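Side-chain contacts in putative citrate lyase, alfa subunit (Streptococcus mutans, PDB 2HJ0), which is a putative member of the CitF family of citrate lyase alpha subunits, an alpha/beta protein built round large mixed beta-sheets: residues E54-T59 and M90-I95; S50-A55 and L84-K89; N179-K184 and V337-N342; H71-G76 and G168-D173. All coordinates share one frame; numbering follows the deposited sequence.

Contact 1. Residues E54-T59 and M90-I95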
loop_
_atom_site.group_PDB
_atom_site.type_symbol
_atom_site.label_atom_id
_atom_site.label_comp_id
_atom_site.label_asym_id
_atom_site.label_seq_id
_atom_site.Cartn_x
_atom_site.Cartn_y
_atom_site.Cartn_z
ATOM N N GLU A 54 -7.300 22.222 16.276
ATOM C CA GLU A 54 -6.097 21.618 16.853
ATOM C C GLU A 54 -5.312 20.839 15.797
ATOM O O GLU A 54 -4.088 20.717 15.868
ATOM C CB GLU A 54 -6.467 20.683 18.004
ATOM C CG GLU A 54 -5.282 20.160 18.796
ATOM C CD GLU A 54 -5.686 19.145 19.862
ATOM O OE1 GLU A 54 -4.806 18.722 20.643
ATOM O OE2 GLU A 54 -6.878 18.761 19.925
ATOM N N ALA A 55 -6.019 20.307 14.814
ATOM C CA ALA A 55 -5.352 19.568 13.770
ATOM C C ALA A 55 -4.451 20.527 13.011
ATOM O O ALA A 55 -3.278 20.240 12.793
ATOM C CB ALA A 55 -6.378 18.951 12.822
ATOM N N ILE A 56 -5.006 21.669 12.608
ATOM C CA ILE A 56 -4.252 22.675 11.852
ATOM C C ILE A 56 -3.080 23.148 12.693
ATOM O O ILE A 56 -1.976 23.382 12.198
ATOM C CB ILE A 56 -5.146 23.887 11.497
ATOM C CG1 ILE A 56 -6.373 23.404 10.720
ATOM C CG2 ILE A 56 -4.361 24.886 10.666
ATOM C CD1 ILE A 56 -7.427 24.451 10.478
ATOM N N GLU A 57 -3.343 23.256 13.985
ATOM C CA GLU A 57 -2.358 23.708 14.938
ATOM C C GLU A 57 -1.219 22.705 15.080
ATOM O O GLU A 57 -0.082 22.971 14.683
ATOM C CB GLU A 57 -3.035 23.924 16.285
ATOM C CG GLU A 57 -2.199 24.660 17.299
ATOM C CD GLU A 57 -2.746 24.493 18.699
ATOM O OE1 GLU A 57 -2.488 23.430 19.325
ATOM O OE2 GLU A 57 -3.456 25.417 19.159
ATOM N N LYS A 58 -1.521 21.540 15.631
ATOM C CA LYS A 58 -0.486 20.539 15.821
ATOM C C LYS A 58 0.175 20.076 14.533
ATOM O O LYS A 58 1.138 19.314 14.568
ATOM C CB LYS A 58 -1.044 19.331 16.581
ATOM C CG LYS A 58 -1.358 19.637 18.047
ATOM C CD LYS A 58 -1.517 18.373 18.889
ATOM C CE LYS A 58 -0.248 17.489 18.824
ATOM N NZ LYS A 58 -0.347 16.197 19.589
ATOM N N THR A 59 -0.325 20.548 13.401
ATOM C CA THR A 59 0.229 20.134 12.130
ATOM C C THR A 59 1.284 21.139 11.676
ATOM O O THR A 59 2.052 20.881 10.748
ATOM C CB THR A 59 -0.898 19.982 11.119
ATOM O OG1 THR A 59 -0.522 19.019 10.141
ATOM C CG2 THR A 59 -1.205 21.286 10.454
HETATM N N MSE A 90 -8.164 31.341 11.279
HETATM C CA MSE A 90 -6.904 31.406 12.008
HETATM C C MSE A 90 -5.906 32.373 11.385
HETATM O O MSE A 90 -4.733 32.385 11.757
HETATM C CB MSE A 90 -6.271 30.015 12.099
HETATM C CG MSE A 90 -7.018 29.046 13.005
HETATM SE SE MSE A 90 -6.294 27.250 12.969
HETATM C CE MSE A 90 -4.683 27.476 14.031
ATOM N N GLY A 91 -6.368 33.175 10.434
ATOM C CA GLY A 91 -5.488 34.139 9.802
ATOM C C GLY A 91 -4.381 33.572 8.932
ATOM O O GLY A 91 -3.412 34.258 8.637
ATOM N N ILE A 92 -4.498 32.320 8.516
ATOM C CA ILE A 92 -3.460 31.753 7.662
ATOM C C ILE A 92 -3.811 32.085 6.215
ATOM O O ILE A 92 -4.982 32.022 5.830
ATOM C CB ILE A 92 -3.340 30.228 7.862
ATOM C CG1 ILE A 92 -2.759 29.953 9.257
ATOM C CG2 ILE A 92 -2.478 29.629 6.778
ATOM C CD1 ILE A 92 -2.574 28.504 9.611
ATOM N N LYS A 93 -2.805 32.465 5.426
ATOM C CA LYS A 93 -3.024 32.825 4.029
ATOM C C LYS A 93 -1.938 32.325 3.089
ATOM O O LYS A 93 -0.965 31.703 3.517
ATOM C CB LYS A 93 -3.157 34.347 3.876
ATOM C CG LYS A 93 -4.444 34.941 4.453
ATOM C CD LYS A 93 -4.683 36.371 3.952
ATOM C CE LYS A 93 -6.013 36.925 4.448
ATOM N NZ LYS A 93 -6.309 38.283 3.893
ATOM N N ASP A 94 -2.131 32.599 1.799
ATOM C CA ASP A 94 -1.196 32.197 0.754
ATOM C C ASP A 94 -1.043 30.677 0.747
ATOM O O ASP A 94 0.062 30.149 0.577
ATOM C CB ASP A 94 0.157 32.876 0.987
ATOM C CG ASP A 94 1.114 32.719 -0.189
ATOM O OD1 ASP A 94 0.684 32.924 -1.353
ATOM O OD2 ASP A 94 2.307 32.407 0.060
ATOM N N ILE A 95 -2.164 29.983 0.941
ATOM C CA ILE A 95 -2.169 28.527 0.959
ATOM C C ILE A 95 -2.369 27.983 -0.434
ATOM O O ILE A 95 -3.144 28.523 -1.220
ATOM C CB ILE A 95 -3.284 27.964 1.876
ATOM C CG1 ILE A 95 -2.931 28.249 3.337
ATOM C CG2 ILE A 95 -3.444 26.457 1.664
ATOM C CD1 ILE A 95 -1.581 27.713 3.733
#

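Contact 2. Residues S50-A55 and L84-K89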
loop_
_atom_site.group_PDB
_atom_site.type_symbol
_atom_site.label_atom_id
_atom_site.label_comp_id
_atom_site.label_asym_id
_atom_site.label_seq_id
_atom_site.Cartn_x
_atom_site.Cartn_y
_atom_site.Cartn_z
ATOM N N SER A 50 -9.129 16.854 19.099
ATOM C CA SER A 50 -10.491 17.276 19.413
ATOM C C SER A 50 -11.233 17.979 18.288
ATOM O O SER A 50 -12.439 17.795 18.127
ATOM C CB SER A 50 -10.488 18.201 20.619
ATOM O OG SER A 50 -9.814 19.393 20.294
ATOM N N SER A 51 -10.521 18.780 17.505
ATOM C CA SER A 51 -11.173 19.528 16.442
ATOM C C SER A 51 -10.286 19.764 15.236
ATOM O O SER A 51 -9.095 19.477 15.266
ATOM C CB SER A 51 -11.590 20.883 16.989
ATOM O OG SER A 51 -10.432 21.622 17.363
ATOM N N ILE A 52 -10.867 20.318 14.176
ATOM C CA ILE A 52 -10.083 20.617 12.989
ATOM C C ILE A 52 -9.071 21.678 13.381
ATOM O O ILE A 52 -7.954 21.682 12.878
ATOM C CB ILE A 52 -10.964 21.150 11.832
ATOM C CG1 ILE A 52 -11.332 20.001 10.890
ATOM C CG2 ILE A 52 -10.240 22.229 11.058
ATOM C CD1 ILE A 52 -12.331 19.058 11.453
ATOM N N HIS A 53 -9.459 22.570 14.292
ATOM C CA HIS A 53 -8.570 23.643 14.744
ATOM C C HIS A 53 -7.241 23.078 15.252
ATOM O O HIS A 53 -6.183 23.416 14.721
ATOM C CB HIS A 53 -9.240 24.478 15.854
ATOM C CG HIS A 53 -8.489 25.730 16.204
ATOM N ND1 HIS A 53 -8.829 26.968 15.701
ATOM C CD2 HIS A 53 -7.371 25.923 16.948
ATOM C CE1 HIS A 53 -7.952 27.866 16.114
ATOM N NE2 HIS A 53 -7.057 27.258 16.870
ATOM N N GLU A 54 -7.300 22.222 16.276
ATOM C CA GLU A 54 -6.097 21.618 16.853
ATOM C C GLU A 54 -5.312 20.839 15.797
ATOM O O GLU A 54 -4.088 20.717 15.868
ATOM C CB GLU A 54 -6.467 20.683 18.004
ATOM C CG GLU A 54 -5.282 20.160 18.796
ATOM C CD GLU A 54 -5.686 19.145 19.862
ATOM O OE1 GLU A 54 -4.806 18.722 20.643
ATOM O OE2 GLU A 54 -6.878 18.761 19.925
ATOM N N ALA A 55 -6.019 20.307 14.814
ATOM C CA ALA A 55 -5.352 19.568 13.770
ATOM C C ALA A 55 -4.451 20.527 13.011
ATOM O O ALA A 55 -3.278 20.240 12.793
ATOM C CB ALA A 55 -6.378 18.951 12.822
ATOM N N LEU A 84 -10.591 24.556 5.269
ATOM C CA LEU A 84 -10.305 25.869 4.709
ATOM C C LEU A 84 -10.852 27.002 5.565
ATOM O O LEU A 84 -10.137 27.946 5.906
ATOM C CB LEU A 84 -10.880 25.966 3.295
ATOM C CG LEU A 84 -9.853 25.940 2.169
ATOM C CD1 LEU A 84 -8.804 24.890 2.424
ATOM C CD2 LEU A 84 -10.568 25.690 0.863
ATOM N N ASP A 85 -12.122 26.907 5.926
ATOM C CA ASP A 85 -12.732 27.949 6.733
ATOM C C ASP A 85 -11.969 28.167 8.032
ATOM O O ASP A 85 -11.742 29.302 8.447
ATOM C CB ASP A 85 -14.186 27.600 7.021
ATOM C CG ASP A 85 -14.922 28.722 7.700
ATOM O OD1 ASP A 85 -14.779 28.855 8.938
ATOM O OD2 ASP A 85 -15.636 29.473 6.993
ATOM N N GLU A 86 -11.557 27.081 8.673
ATOM C CA GLU A 86 -10.814 27.202 9.916
ATOM C C GLU A 86 -9.441 27.811 9.633
ATOM O O GLU A 86 -8.887 28.531 10.465
ATOM C CB GLU A 86 -10.670 25.835 10.580
ATOM C CG GLU A 86 -10.183 25.906 12.024
ATOM C CD GLU A 86 -11.114 26.711 12.922
ATOM O OE1 GLU A 86 -10.635 27.673 13.567
ATOM O OE2 GLU A 86 -12.322 26.384 12.980
ATOM N N ILE A 87 -8.884 27.519 8.461
ATOM C CA ILE A 87 -7.591 28.084 8.103
ATOM C C ILE A 87 -7.785 29.601 7.992
ATOM O O ILE A 87 -6.983 30.378 8.506
ATOM C CB ILE A 87 -7.079 27.585 6.729
ATOM C CG1 ILE A 87 -7.074 26.057 6.662
ATOM C CG2 ILE A 87 -5.675 28.126 6.486
ATOM C CD1 ILE A 87 -5.988 25.388 7.472
ATOM N N ALA A 88 -8.852 30.023 7.317
ATOM C CA ALA A 88 -9.103 31.445 7.154
ATOM C C ALA A 88 -9.276 32.108 8.518
ATOM O O ALA A 88 -8.628 33.106 8.812
ATOM C CB ALA A 88 -10.336 31.671 6.285
ATOM N N LYS A 89 -10.137 31.534 9.353
ATOM C CA LYS A 89 -10.403 32.065 10.682
ATOM C C LYS A 89 -9.120 32.238 11.485
ATOM O O LYS A 89 -8.997 33.168 12.283
ATOM C CB LYS A 89 -11.338 31.130 11.450
ATOM C CG LYS A 89 -12.764 31.632 11.638
ATOM C CD LYS A 89 -13.510 31.754 10.316
ATOM C CE LYS A 89 -15.021 31.881 10.528
ATOM N NZ LYS A 89 -15.586 30.691 11.235
HETATM O O HOH W 1 -12.070 23.231 14.339
#

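Contact 3. Residues N179-K184 and V337-N342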
loop_
_atom_site.group_PDB
_atom_site.type_symbol
_atom_site.label_atom_id
_atom_site.label_comp_id
_atom_site.label_asym_id
_atom_site.label_seq_id
_atom_site.Cartn_x
_atom_site.Cartn_y
_atom_site.Cartn_z
ATOM N N ASN A 179 -11.320 3.508 6.067
ATOM C CA ASN A 179 -11.834 2.921 4.836
ATOM C C ASN A 179 -13.063 3.704 4.418
ATOM O O ASN A 179 -13.566 4.519 5.188
ATOM C CB ASN A 179 -12.133 1.412 5.002
ATOM C CG ASN A 179 -13.299 1.122 5.930
ATOM O OD1 ASN A 179 -14.420 1.551 5.686
ATOM N ND2 ASN A 179 -13.036 0.369 6.995
ATOM N N GLY A 180 -13.530 3.488 3.195
ATOM C CA GLY A 180 -14.689 4.223 2.741
ATOM C C GLY A 180 -15.938 3.387 2.589
ATOM O O GLY A 180 -16.901 3.822 1.959
ATOM N N THR A 181 -15.936 2.197 3.176
ATOM C CA THR A 181 -17.074 1.310 3.069
ATOM C C THR A 181 -17.752 1.007 4.392
ATOM O O THR A 181 -18.576 0.107 4.475
ATOM C CB THR A 181 -16.654 -0.010 2.435
ATOM O OG1 THR A 181 -15.585 -0.574 3.209
ATOM C CG2 THR A 181 -16.194 0.218 0.989
ATOM N N ARG A 182 -17.407 1.746 5.433
ATOM C CA ARG A 182 -18.017 1.539 6.740
ATOM C C ARG A 182 -18.237 2.912 7.358
ATOM O O ARG A 182 -17.372 3.775 7.267
ATOM C CB ARG A 182 -17.091 0.713 7.631
ATOM C CG ARG A 182 -16.659 -0.613 7.028
ATOM C CD ARG A 182 -17.851 -1.524 6.819
ATOM N NE ARG A 182 -18.641 -1.643 8.048
ATOM C CZ ARG A 182 -18.204 -2.195 9.179
ATOM N NH1 ARG A 182 -16.971 -2.692 9.244
ATOM N NH2 ARG A 182 -19.003 -2.249 10.243
ATOM N N GLY A 183 -19.389 3.114 7.981
ATOM C CA GLY A 183 -19.684 4.400 8.592
ATOM C C GLY A 183 -21.057 4.912 8.203
ATOM O O GLY A 183 -21.732 4.307 7.369
ATOM N N LYS A 184 -21.496 6.020 8.792
ATOM C CA LYS A 184 -22.819 6.556 8.456
ATOM C C LYS A 184 -22.759 7.430 7.213
ATOM O O LYS A 184 -23.784 7.863 6.711
ATOM C CB LYS A 184 -23.375 7.368 9.619
ATOM C CG LYS A 184 -22.742 8.721 9.798
ATOM C CD LYS A 184 -23.159 9.359 11.110
ATOM C CE LYS A 184 -22.622 10.792 11.194
ATOM N NZ LYS A 184 -22.794 11.404 12.543
ATOM N N VAL A 337 -21.425 -0.021 -1.968
ATOM C CA VAL A 337 -21.774 -1.188 -1.169
ATOM C C VAL A 337 -21.128 -2.445 -1.712
ATOM O O VAL A 337 -20.593 -3.256 -0.957
ATOM C CB VAL A 337 -23.288 -1.375 -1.118
ATOM C CG1 VAL A 337 -23.639 -2.672 -0.384
ATOM C CG2 VAL A 337 -23.917 -0.173 -0.403
ATOM N N SER A 338 -21.179 -2.589 -3.030
ATOM C CA SER A 338 -20.606 -3.737 -3.719
ATOM C C SER A 338 -19.118 -3.918 -3.438
ATOM O O SER A 338 -18.621 -5.047 -3.347
ATOM C CB SER A 338 -20.818 -3.589 -5.220
ATOM O OG SER A 338 -20.387 -4.752 -5.883
ATOM N N LEU A 339 -18.409 -2.803 -3.314
ATOM C CA LEU A 339 -16.981 -2.838 -3.048
ATOM C C LEU A 339 -16.694 -3.646 -1.799
ATOM O O LEU A 339 -15.602 -4.183 -1.624
ATOM C CB LEU A 339 -16.447 -1.424 -2.868
ATOM C CG LEU A 339 -14.962 -1.313 -2.527
ATOM C CD1 LEU A 339 -14.124 -1.929 -3.639
ATOM C CD2 LEU A 339 -14.606 0.157 -2.332
ATOM N N ASP A 340 -17.689 -3.733 -0.931
ATOM C CA ASP A 340 -17.549 -4.476 0.302
ATOM C C ASP A 340 -18.178 -5.865 0.213
ATOM O O ASP A 340 -17.594 -6.848 0.670
ATOM C CB ASP A 340 -18.190 -3.688 1.442
ATOM C CG ASP A 340 -18.285 -4.492 2.721
ATOM O OD1 ASP A 340 -17.233 -4.943 3.223
ATOM O OD2 ASP A 340 -19.415 -4.677 3.222
ATOM N N ARG A 341 -19.366 -5.928 -0.381
ATOM C CA ARG A 341 -20.131 -7.168 -0.536
ATOM C C ARG A 341 -19.430 -8.224 -1.392
ATOM O O ARG A 341 -19.259 -9.363 -0.957
ATOM C CB ARG A 341 -21.500 -6.848 -1.145
ATOM C CG ARG A 341 -22.477 -8.022 -1.216
ATOM C CD ARG A 341 -23.589 -7.738 -2.239
ATOM N NE ARG A 341 -24.063 -6.352 -2.175
ATOM C CZ ARG A 341 -24.296 -5.602 -3.246
ATOM N NH1 ARG A 341 -24.094 -6.118 -4.456
ATOM N NH2 ARG A 341 -24.725 -4.347 -3.113
ATOM N N ASN A 342 -19.024 -7.847 -2.601
ATOM C CA ASN A 342 -18.359 -8.790 -3.487
ATOM C C ASN A 342 -16.839 -8.668 -3.398
ATOM O O ASN A 342 -16.162 -8.560 -4.426
ATOM C CB ASN A 342 -18.802 -8.569 -4.939
ATOM C CG ASN A 342 -20.313 -8.607 -5.117
ATOM O OD1 ASN A 342 -20.928 -7.590 -5.407
ATOM N ND2 ASN A 342 -20.912 -9.783 -4.951
#

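Contact 4. Residues H71-G76 and G168-D173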
loop_
_atom_site.group_PDB
_atom_site.type_symbol
_atom_site.label_atom_id
_atom_site.label_comp_id
_atom_site.label_asym_id
_atom_site.label_seq_id
_atom_site.Cartn_x
_atom_site.Cartn_y
_atom_site.Cartn_z
ATOM N N HIS A 71 -12.227 14.210 -3.507
ATOM C CA HIS A 71 -13.623 14.500 -3.837
ATOM C C HIS A 71 -14.554 13.282 -3.898
ATOM O O HIS A 71 -15.550 13.284 -4.645
ATOM C CB HIS A 71 -13.703 15.251 -5.173
ATOM C CG HIS A 71 -13.285 14.435 -6.354
ATOM N ND1 HIS A 71 -11.982 14.039 -6.562
ATOM C CD2 HIS A 71 -14.004 13.903 -7.371
ATOM C CE1 HIS A 71 -11.915 13.297 -7.652
ATOM N NE2 HIS A 71 -13.130 13.196 -8.162
ATOM N N HIS A 72 -14.265 12.253 -3.109
ATOM C CA HIS A 72 -15.114 11.065 -3.153
ATOM C C HIS A 72 -16.529 11.293 -2.639
ATOM O O HIS A 72 -17.435 10.526 -2.952
ATOM C CB HIS A 72 -14.455 9.905 -2.407
ATOM C CG HIS A 72 -13.415 9.193 -3.209
ATOM N ND1 HIS A 72 -12.082 9.184 -2.862
ATOM C CD2 HIS A 72 -13.516 8.446 -4.332
ATOM C CE1 HIS A 72 -11.405 8.461 -3.736
ATOM N NE2 HIS A 72 -12.253 7.997 -4.637
ATOM N N PHE A 73 -16.723 12.353 -1.866
ATOM C CA PHE A 73 -18.053 12.671 -1.338
ATOM C C PHE A 73 -18.808 13.599 -2.297
ATOM O O PHE A 73 -19.980 13.941 -2.080
ATOM C CB PHE A 73 -17.949 13.337 0.033
ATOM C CG PHE A 73 -17.533 12.401 1.113
ATOM C CD1 PHE A 73 -16.384 12.635 1.852
ATOM C CD2 PHE A 73 -18.291 11.268 1.382
ATOM C CE1 PHE A 73 -15.995 11.756 2.845
ATOM C CE2 PHE A 73 -17.916 10.376 2.374
ATOM C CZ PHE A 73 -16.768 10.617 3.108
ATOM N N ARG A 74 -18.112 14.004 -3.353
ATOM C CA ARG A 74 -18.670 14.881 -4.358
ATOM C C ARG A 74 -19.425 16.066 -3.788
ATOM O O ARG A 74 -18.914 16.743 -2.903
ATOM C CB ARG A 74 -19.551 14.073 -5.288
ATOM C CG ARG A 74 -18.750 13.016 -5.981
ATOM C CD ARG A 74 -19.408 12.599 -7.254
ATOM N NE ARG A 74 -20.180 11.391 -7.046
ATOM C CZ ARG A 74 -20.976 10.861 -7.957
ATOM N NH1 ARG A 74 -21.649 9.743 -7.675
ATOM N NH2 ARG A 74 -21.095 11.460 -9.138
ATOM N N GLU A 75 -20.635 16.321 -4.287
ATOM C CA GLU A 75 -21.434 17.462 -3.830
ATOM C C GLU A 75 -21.862 17.374 -2.381
ATOM O O GLU A 75 -22.456 18.309 -1.846
ATOM C CB GLU A 75 -22.676 17.637 -4.698
ATOM C CG GLU A 75 -22.393 17.967 -6.162
ATOM C CD GLU A 75 -21.678 19.312 -6.364
ATOM O OE1 GLU A 75 -21.758 20.191 -5.474
ATOM O OE2 GLU A 75 -21.053 19.477 -7.433
ATOM N N GLY A 76 -21.569 16.246 -1.750
ATOM C CA GLY A 76 -21.936 16.086 -0.363
ATOM C C GLY A 76 -20.763 16.352 0.557
ATOM O O GLY A 76 -20.899 16.211 1.772
ATOM N N GLY A 168 -11.086 12.975 4.202
ATOM C CA GLY A 168 -12.296 12.540 4.872
ATOM C C GLY A 168 -12.427 11.027 4.776
ATOM O O GLY A 168 -12.169 10.467 3.721
ATOM N N ALA A 169 -12.792 10.362 5.869
ATOM C CA ALA A 169 -12.960 8.912 5.857
ATOM C C ALA A 169 -14.213 8.552 6.635
ATOM O O ALA A 169 -14.362 8.911 7.814
ATOM C CB ALA A 169 -11.765 8.233 6.470
ATOM N N PRO A 170 -15.149 7.852 5.984
ATOM C CA PRO A 170 -16.384 7.464 6.664
ATOM C C PRO A 170 -16.184 6.608 7.915
ATOM O O PRO A 170 -17.122 6.406 8.689
ATOM C CB PRO A 170 -17.184 6.755 5.568
ATOM C CG PRO A 170 -16.148 6.278 4.621
ATOM C CD PRO A 170 -15.180 7.446 4.571
ATOM N N SER A 171 -14.974 6.089 8.103
ATOM C CA SER A 171 -14.655 5.293 9.295
ATOM C C SER A 171 -13.148 5.287 9.537
ATOM O O SER A 171 -12.358 5.365 8.597
ATOM C CB SER A 171 -15.183 3.848 9.173
ATOM O OG SER A 171 -14.610 3.136 8.093
ATOM N N SER A 172 -12.756 5.199 10.803
ATOM C CA SER A 172 -11.347 5.196 11.168
ATOM C C SER A 172 -11.172 4.907 12.658
ATOM O O SER A 172 -12.046 5.241 13.456
ATOM C CB SER A 172 -10.743 6.559 10.842
ATOM O OG SER A 172 -9.455 6.700 11.414
ATOM N N ASP A 173 -10.072 4.267 13.045
ATOM C CA ASP A 173 -9.853 4.040 14.470
ATOM C C ASP A 173 -9.071 5.240 14.974
ATOM O O ASP A 173 -8.808 6.169 14.215
ATOM C CB ASP A 173 -9.077 2.744 14.753
ATOM C CG ASP A 173 -7.844 2.584 13.886
ATOM O OD1 ASP A 173 -7.135 3.597 13.655
ATOM O OD2 ASP A 173 -7.583 1.428 13.455
#

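Contact 1. Residues E54-T59 and M90-I95
Ile56 lays its CB and its CG2 and CD1 methyls against the selenium of Met90, a selenomethionine in this model. The contact sits on the helical layer of an alpha/beta sheet domain: helix 52-58 meets the turn by which the chain leaves helix 79-89 and heads for strand 95-99. That turn is a Schellman motif. Gly91, with its positive phi of 68°, is the C-prime residue, its N bonding back to Ala88 O and Ile92 N to Ile87 O. The reversal lets Met90 and Ile92, on either side of the glycine, both face the first helix. Ile56 CG2 lies 3.8 Å from Met90 SE and also reaches Ile92 CD1 at 4.2 Å, so one methyl spans both partners. It can do so because CG2 is the branch opposite the backbone N, while CG1 lies beside it. The side chains of Ile56 and Met90 run past each other in opposite directions, flank against flank rather than end on. No hydrogen bond joins the segments; contact is apolar and modest, 147 Å² in all. Ile56 is buried, and it also packs on Leu61 and on Glu86 and Ile87 of helix 79-89, so it is enclosed from several sides. Toward solvent the seam thins out, where the exposed Glu57 only grazes Met90. Met90 is bent at chi3 (75°), which turns its terminal methyl along the helix toward Glu57, with CE 4.4 Å from the backbone N of Glu57.

Contact 2. Residues S50-A55 and L84-K89
A bend at chi2 (59°) folds the Glu86 side chain across to His53, whose ring is carried out by a chi1 that sets CG opposite the backbone N. His53 ND1 donates to Glu86 OE1 at 2.9 Å in a fairly straight bond, 160° at the hydrogen. The oxygen lies close to the imidazole plane, at the ring edge, yet the nitrogen approaches it from above the carboxylate plane, 57° out of it. The two side chains cross at about a right angle. Beside this polar link Ile52 CG2 rests on the aliphatic stem of Glu86, 3.7 Å from CB. The other carboxylate oxygen takes part through a water, which accepts from His53 N at 2.7 Å and gives a weak bond to Glu86 OE2. His53 thus has a direct bond to the glutamate from its ring and a weaker, water-mediated link from its backbone N. The start of helix 52-58 is shaped by Ser51 at the N-cap, whose OG accepts weakly from Glu54 N, while Glu54 OE2 takes bonds from Ser50 N and Ser50 OG on opposite faces of its carboxylate. Leu84 packs on strand 66-69 and Ala55 on strand 48-49. This is a His-carboxylate hydrogen bond joining neighbouring helices that flank the sheet of an alpha/beta domain.

Contact 3. Residues N179-K184 and V337-N342
Thr181 pushes its CG2 methyl against Leu339, and this is where the contact is close. The methyl lies 3.7 Å from Leu339 CD2 and 4.0 Å from Leu339 CG, the two side chains crossing at about a right angle. Thr181 belongs to an Asx turn just after strand 178-179, and Leu339 to helix 333-341, which leads into edge strand 346-348 of the nine-stranded mixed sheet; the contact thus brings a loop from the first half of the chain to a helix from the second. In the turn, Asn179 OD1 accepts from Thr181 N at 3.0 Å, a bent bond with 143° at the hydrogen, and weakly from Thr181 OG1. Thr181 holds its hydroxyl between the backbone N and the carbonyl carbon (chi1 56°), which leaves CG2 to face the helix. The amide of Asn179 is gripped at its other end too, ND2 giving a hydrogen bond to Pro217 O. Leu339 is packed further by Ser189 and by His346 and Glu348. The remaining side is looser. Asp340 is exposed and meets Thr181 through its methylene, CB to CB at 4.1 Å, and no hydrogen bond passes between the segments. Arg182 turns its end back toward the helix without closing an ion pair: its NE stays 5.8 Å from Asp340 OD2.

Contact 4. Residues H71-G76 and G168-D173
Phe73 carries this contact to Gly168 and Pro170, from a loop that opens with His71 just past strand 66-69. His71 begins a type I beta turn closed by Arg74 N bonding to His71 O at 3.0 Å; its ring stacks on Tyr192 and its ND1 bonds to Ser100 OG. His72, next in the turn, uses NE2 to reach Val328 O. Phe73 then points across to the end of strand 164-169, a neighbour of strand 66-69 in the ten-stranded sheet. Its CG stands opposite the carbonyl carbon and beside the backbone N (chi1 -72°), which carries the far end of the ring to the other segment. CE1 comes edge-on to the backbone of Gly168, 4.1 Å from its carbonyl C, where no side chain intervenes. CZ meets Pro170 CD at 3.8 Å, an oblique approach. The Phe73 side chain also touches Ile234. Past Arg74, which touches Phe331, Glu75 turns its two carboxylate oxygens to the backbone N atoms of Asn104 and Val105. Gly76 ends the run with its N bonded to Phe73 O at 2.8 Å. The ring packs on Pro170 and on the Gly168 carbonyl, and no hydrogen bond crosses, while Ala169 O and Pro170 O bond to Thr207 and Thr209. The chemistry therefore implies that shape and burial, rather than directed polar bonds, fit the aromatic ring to the end of strand 164-169 and Pro170 just beyond it.

Overall arrangement
Contacts 1 and 2 form one patch, their centres 7 Å apart: both use helix 52-58, share Glu54 and Ala55, and meet successive parts of helix 79-89 and its exit. Contact 4 lies about 17 Å from contact 2, centre to centre, at the ends of strands 66-69 and 164-169 in the ten-stranded sheet; along the chain its segments alternate with those of contacts 1 and 2. Contact 3 comes after them in series, about 32 Å from contact 1 between centres, but it touches contact 4 where Gly180 packs on Pro170. The set thus runs from the helical flank of the first sheet, past its strand ends, to helix 333-341 beside the second.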